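Local coordinates for protein acyl-CoA dehydrogenase (Mycobacterium thermoresistibile, PDB 3PFD) that probably oxidises saturated acyl-CoA thioesters to their 2,3-dehydroacyl-CoA forms, using a bound flavin adenine dinucleotide cofactor that is present here in its reduced state, at residues D290-G293 / V294-M297; A341-V344 / T345-V349. All coordinates share one frame; numbering follows the deposited sequence.

Interaction 1: D290-G293 / V294-M297; sequences DNQG and VQFM. With FDA (dihydroflavine-adenine dinucleotide), chain B.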
loop_
_atom_site.group_PDB
_atom_site.type_symbol
_atom_site.label_atom_id
_atom_site.label_comp_id
_atom_site.label_asym_id
_atom_site.label_seq_id
_atom_site.Cartn_x
_atom_site.Cartn_y
_atom_site.Cartn_z
ATOM N N ASP C 290 -11.808 7.124 -20.005
ATOM C CA ASP C 290 -13.227 7.239 -19.636
ATOM C C ASP C 290 -13.655 6.321 -18.470
ATOM O O ASP C 290 -14.722 6.517 -17.900
ATOM C CB ASP C 290 -14.132 6.929 -20.835
ATOM C CG ASP C 290 -14.602 8.160 -21.544
ATOM O OD1 ASP C 290 -15.715 8.129 -22.122
ATOM O OD2 ASP C 290 -13.864 9.171 -21.532
ATOM N N ASN C 291 -12.824 5.347 -18.121
ATOM C CA ASN C 291 -13.125 4.383 -17.072
ATOM C C ASN C 291 -12.698 4.905 -15.702
ATOM O O ASN C 291 -11.558 5.347 -15.528
ATOM C CB ASN C 291 -12.430 3.055 -17.364
ATOM C CG ASN C 291 -12.814 2.500 -18.707
ATOM O OD1 ASN C 291 -13.956 2.143 -18.899
ATOM N ND2 ASN C 291 -11.867 2.430 -19.642
ATOM N N GLN C 292 -13.610 4.850 -14.740
ATOM C CA GLN C 292 -13.337 5.444 -13.441
ATOM C C GLN C 292 -12.120 4.830 -12.712
ATOM O O GLN C 292 -11.407 5.550 -12.011
ATOM C CB GLN C 292 -14.593 5.500 -12.544
ATOM C CG GLN C 292 -14.408 6.474 -11.355
ATOM C CD GLN C 292 -15.561 6.493 -10.383
ATOM O OE1 GLN C 292 -15.939 5.449 -9.833
ATOM N NE2 GLN C 292 -16.145 7.690 -10.159
ATOM N N GLY C 293 -11.887 3.523 -12.859
ATOM C CA GLY C 293 -10.650 2.889 -12.326
ATOM C C GLY C 293 -9.381 3.561 -12.864
ATOM O O GLY C 293 -8.430 3.783 -12.119
ATOM N N VAL C 294 -9.370 3.919 -14.154
ATOM C CA VAL C 294 -8.213 4.572 -14.763
ATOM C C VAL C 294 -8.119 6.024 -14.290
ATOM O O VAL C 294 -7.010 6.538 -14.025
ATOM C CB VAL C 294 -8.298 4.529 -16.303
ATOM C CG1 VAL C 294 -7.301 5.539 -16.967
ATOM C CG2 VAL C 294 -8.071 3.110 -16.805
ATOM N N GLN C 295 -9.274 6.683 -14.198
ATOM C CA GLN C 295 -9.336 8.056 -13.694
ATOM C C GLN C 295 -8.768 8.134 -12.265
ATOM O O GLN C 295 -7.994 9.024 -11.952
ATOM C CB GLN C 295 -10.769 8.610 -13.771
ATOM C CG GLN C 295 -11.322 8.626 -15.215
ATOM C CD GLN C 295 -12.815 8.956 -15.330
ATOM O OE1 GLN C 295 -13.598 8.828 -14.377
ATOM N NE2 GLN C 295 -13.209 9.409 -16.521
ATOM N N PHE C 296 -9.143 7.197 -11.406
ATOM C CA PHE C 296 -8.679 7.230 -10.001
ATOM C C PHE C 296 -7.181 6.965 -9.888
ATOM O O PHE C 296 -6.501 7.592 -9.081
ATOM C CB PHE C 296 -9.480 6.243 -9.121
ATOM C CG PHE C 296 -10.873 6.746 -8.723
ATOM C CD1 PHE C 296 -11.496 7.794 -9.419
ATOM C CD2 PHE C 296 -11.565 6.135 -7.679
ATOM C CE1 PHE C 296 -12.768 8.266 -9.037
ATOM C CE2 PHE C 296 -12.860 6.560 -7.310
ATOM C CZ PHE C 296 -13.456 7.639 -7.990
ATOM N N MET C 297 -6.676 6.052 -10.707
ATOM C CA MET C 297 -5.252 5.769 -10.735
ATOM C C MET C 297 -4.452 6.991 -11.205
ATOM O O MET C 297 -3.434 7.322 -10.609
ATOM C CB MET C 297 -4.932 4.536 -11.595
ATOM C CG MET C 297 -3.447 4.218 -11.623
ATOM S SD MET C 297 -2.986 2.833 -12.671
ATOM C CE MET C 297 -3.487 1.436 -11.663
HETATM P PA FDA B . -5.687 -1.700 -23.921
HETATM O O1A FDA B . -6.848 -2.652 -24.021
HETATM O O2A FDA B . -5.566 -0.505 -24.813
HETATM O O5B FDA B . -5.606 -1.165 -22.404
HETATM C C5B FDA B . -4.880 0.011 -22.067
HETATM C C4B FDA B . -5.152 0.284 -20.595
HETATM O O4B FDA B . -6.554 0.596 -20.455
HETATM C C3B FDA B . -4.872 -0.910 -19.685
HETATM O O3B FDA B . -4.468 -0.447 -18.407
HETATM C C2B FDA B . -6.254 -1.486 -19.440
HETATM O O2B FDA B . -6.341 -2.193 -18.208
HETATM C C1B FDA B . -7.140 -0.248 -19.446
HETATM N N9A FDA B . -8.555 -0.593 -19.740
HETATM C C8A FDA B . -9.038 -1.033 -20.923
HETATM N N7A FDA B . -10.360 -1.245 -20.791
HETATM C C5A FDA B . -10.733 -0.916 -19.522
HETATM C C6A FDA B . -11.952 -0.935 -18.824
HETATM N N6A FDA B . -13.108 -1.335 -19.441
HETATM N N1A FDA B . -11.969 -0.560 -17.508
HETATM C C2A FDA B . -10.835 -0.155 -16.893
HETATM N N3A FDA B . -9.662 -0.135 -17.553
HETATM C C4A FDA B . -9.578 -0.509 -18.859
HETATM N N1 FDA B . -2.598 -11.732 -27.024
HETATM C C2 FDA B . -2.807 -12.831 -27.787
HETATM O O2 FDA B . -3.793 -12.903 -28.548
HETATM N N3 FDA B . -1.923 -13.858 -27.767
HETATM C C4 FDA B . -0.844 -13.838 -26.967
HETATM O O4 FDA B . -0.095 -14.835 -26.983
HETATM C C4X FDA B . -0.605 -12.732 -26.146
HETATM N N5 FDA B . 0.609 -12.574 -25.585
HETATM C C5X FDA B . 1.021 -11.359 -25.111
HETATM C C6 FDA B . 2.383 -11.124 -24.893
HETATM C C7 FDA B . 2.859 -9.838 -24.640
HETATM C C7M FDA B . 4.339 -9.644 -24.414
HETATM C C8 FDA B . 1.981 -8.754 -24.585
HETATM C C8M FDA B . 2.468 -7.324 -24.325
HETATM C C9 FDA B . 0.626 -8.987 -24.816
HETATM C C9A FDA B . 0.134 -10.267 -25.074
HETATM N N10 FDA B . -1.178 -10.427 -25.592
HETATM C C10 FDA B . -1.511 -11.661 -26.205
HETATM C "C1'" FDA B . -2.108 -9.277 -25.676
HETATM C "C2'" FDA B . -2.592 -8.780 -24.303
HETATM O "O2'" FDA B . -3.600 -9.676 -23.815
HETATM C "C3'" FDA B . -3.092 -7.341 -24.404
HETATM O "O3'" FDA B . -1.959 -6.454 -24.339
HETATM C "C4'" FDA B . -4.034 -7.002 -23.251
HETATM O "O4'" FDA B . -5.224 -7.777 -23.410
HETATM C "C5'" FDA B . -4.361 -5.516 -23.172
HETATM O "O5'" FDA B . -4.741 -4.998 -24.454
HETATM P P FDA B . -3.974 -3.712 -25.035
HETATM O O1P FDA B . -2.501 -3.955 -24.985
HETATM O O2P FDA B . -4.642 -3.358 -26.372
HETATM O O3P FDA B . -4.301 -2.549 -23.962
HETATM O O HOH W 1 -15.027 9.718 -12.012
#
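The carbonyl oxygen of N291 receives two backbone N-H groups where helix 292-321 begins: a near-straight bond from Q295 N (3.0 Å, N-H...O 164°) and a weak, strongly bent one from V294 N. N291 occupies the N-cap position, yet its side chain caps nothing and serves the flavin dinucleotide pocket instead. Its amide lies over one face of the adenine, almost parallel to it, with CG 3.4 Å from N1A of the cofactor. R286, bonding OD1, and V288, whose carbonyl takes ND2, fix the rotation of this amide. V294 CG2 comes in from the same face, near the ring edge at N3A of the cofactor (3.7 Å). On another side of the first turn, Q292 stretches out with CG anti to its backbone N (chi1 -164°) and lies across the ring of F296 one turn later. CG sits over the ring face, a CH-pi contact 3.8 Å from the centroid, and the terminal amide follows at a tilt of 31° to the ring plane, its CD 3.4 Å from F296 CZ. The same amide also works between subunits: OE1 accepts from G293 N of the second subunit, and NE2 donates to N1A of another bound cofactor. The helix start thus joins two adenine sites to a subunit interface. The extended chain of Q295 runs back beside the first turn, and a water joins the two glutamines, accepting from Q292 NE2 (3.0 Å) and donating to Q295 OE1 (2.9 Å).

Interaction 2: A341-V344 / T345-V349; sequences AMEV and TTDAV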
loop_
_atom_site.group_PDB
_atom_site.type_symbol
_atom_site.label_atom_id
_atom_site.label_comp_id
_atom_site.label_asym_id
_atom_site.label_seq_id
_atom_site.Cartn_x
_atom_site.Cartn_y
_atom_site.Cartn_z
ATOM N N ALA C 341 7.823 7.742 -7.470
ATOM C CA ALA C 341 8.234 7.480 -8.852
ATOM C C ALA C 341 8.111 6.012 -9.211
ATOM O O ALA C 341 7.709 5.697 -10.300
ATOM C CB ALA C 341 9.658 7.956 -9.081
ATOM N N MET C 342 8.533 5.128 -8.308
ATOM C CA MET C 342 8.432 3.688 -8.565
ATOM C C MET C 342 6.991 3.254 -8.798
ATOM O O MET C 342 6.694 2.488 -9.733
ATOM C CB MET C 342 9.068 2.866 -7.414
ATOM C CG MET C 342 9.472 1.454 -7.813
ATOM S SD MET C 342 10.681 1.377 -9.165
ATOM C CE MET C 342 9.632 0.897 -10.590
ATOM N N GLU C 343 6.107 3.698 -7.901
ATOM C CA GLU C 343 4.686 3.405 -8.019
ATOM C C GLU C 343 4.077 4.044 -9.284
ATOM O O GLU C 343 3.363 3.389 -10.014
ATOM C CB GLU C 343 3.922 3.839 -6.731
ATOM C CG GLU C 343 2.373 3.859 -6.880
ATOM C CD GLU C 343 1.648 4.372 -5.614
ATOM O OE1 GLU C 343 0.398 4.470 -5.626
ATOM O OE2 GLU C 343 2.326 4.703 -4.617
ATOM N N VAL C 344 4.370 5.312 -9.533
ATOM C CA VAL C 344 3.802 6.037 -10.678
ATOM C C VAL C 344 4.208 5.432 -12.016
ATOM O O VAL C 344 3.346 5.226 -12.895
ATOM C CB VAL C 344 4.162 7.564 -10.643
ATOM C CG1 VAL C 344 3.896 8.226 -11.985
ATOM C CG2 VAL C 344 3.358 8.279 -9.535
ATOM N N THR C 345 5.497 5.121 -12.166
ATOM C CA THR C 345 6.016 4.551 -13.423
ATOM C C THR C 345 5.532 3.122 -13.664
ATOM O O THR C 345 5.282 2.762 -14.804
ATOM C CB THR C 345 7.555 4.586 -13.514
ATOM O OG1 THR C 345 8.121 3.831 -12.452
ATOM C CG2 THR C 345 8.087 6.039 -13.471
ATOM N N THR C 346 5.405 2.329 -12.593
ATOM C CA THR C 346 4.775 0.988 -12.662
ATOM C C THR C 346 3.335 1.082 -13.192
ATOM O O THR C 346 2.931 0.291 -14.044
ATOM C CB THR C 346 4.799 0.264 -11.285
ATOM O OG1 THR C 346 6.160 0.143 -10.867
ATOM C CG2 THR C 346 4.234 -1.143 -11.380
ATOM N N ASP C 347 2.594 2.057 -12.664
ATOM C CA ASP C 347 1.234 2.397 -13.106
ATOM C C ASP C 347 1.151 2.871 -14.564
ATOM O O ASP C 347 0.250 2.466 -15.305
ATOM C CB ASP C 347 0.651 3.499 -12.204
ATOM C CG ASP C 347 0.184 2.980 -10.856
ATOM O OD1 ASP C 347 0.144 1.723 -10.622
ATOM O OD2 ASP C 347 -0.124 3.855 -10.012
ATOM N N ALA C 348 2.078 3.734 -14.967
ATOM C CA ALA C 348 2.070 4.269 -16.326
ATOM C C ALA C 348 2.309 3.190 -17.376
ATOM O O ALA C 348 1.651 3.175 -18.424
ATOM C CB ALA C 348 3.090 5.426 -16.465
ATOM N N VAL C 349 3.268 2.293 -17.126
ATOM C CA VAL C 349 3.400 1.110 -17.995
ATOM C C VAL C 349 2.041 0.393 -18.089
ATOM O O VAL C 349 1.578 -0.004 -19.181
ATOM C CB VAL C 349 4.483 0.142 -17.469
ATOM C CG1 VAL C 349 4.405 -1.191 -18.205
ATOM C CG2 VAL C 349 5.884 0.775 -17.647
HETATM O O HOH W 2 2.057 0.678 -8.953
HETATM O O HOH W 3 -0.962 3.489 -7.741
#
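T345 and T346 both turn their hydroxyls back onto carbonyls one helical turn earlier, T345 OG1 to A341 O (2.9 Å) and T346 OG1 to M342 O (2.7 Å), within helix 326-352 of the largely helical C-terminal domain. Each carbonyl also takes the threonine's own N-H, and the two donors arrive from opposite faces of its plane. T345 reaches its acceptor with OG1 between the backbone N and carbonyl carbon (chi1 61°), T346 with OG1 beside the N (chi1 -59°). The M342 side chain, bent at chi2 and chi3, crosses that of T345 at about a right angle and brings CE within 3.6 Å of T346 OG1. E343 and D347 run side by side, but their carboxylate planes stand 88° apart, with E343 OE1 4.5 Å from D347 OD2. A water donating to E343 O and D347 OD1 ties the aspartate to the backbone. K304 of helix 292-321, in a salt bridge with E343 OE2, probably offsets part of the repulsion between the two acids. With its hydroxyl bonded within its own helix, T345 can pack against I266 and A370, and T346 likewise against M367 and M342 of the fourth subunit.

Overall arrangement
Interaction 1 comes first along the chain, at the start of helix 292-321, and interaction 2 follows on the next helix, 326-352; both lie in the helical C-terminal domain, with centres about 15 Å apart. The two helices pack against each other, and the contacts meet directly where M297 SD lies 3.7 Å from D347 CG. Interaction 1 is peripheral, about 33 Å from the centre of the chain, at two adenine sites and among neighbouring subunits. Interaction 2 is more deeply buried, about 20 Å from that centre, beside M342, M367 and K371 of the fourth subunit. The M297-D347 contact thus joins the helix that starts at the adenine sites to helix 326-352, which packs among helices 256-280, 292-321 and 363-373.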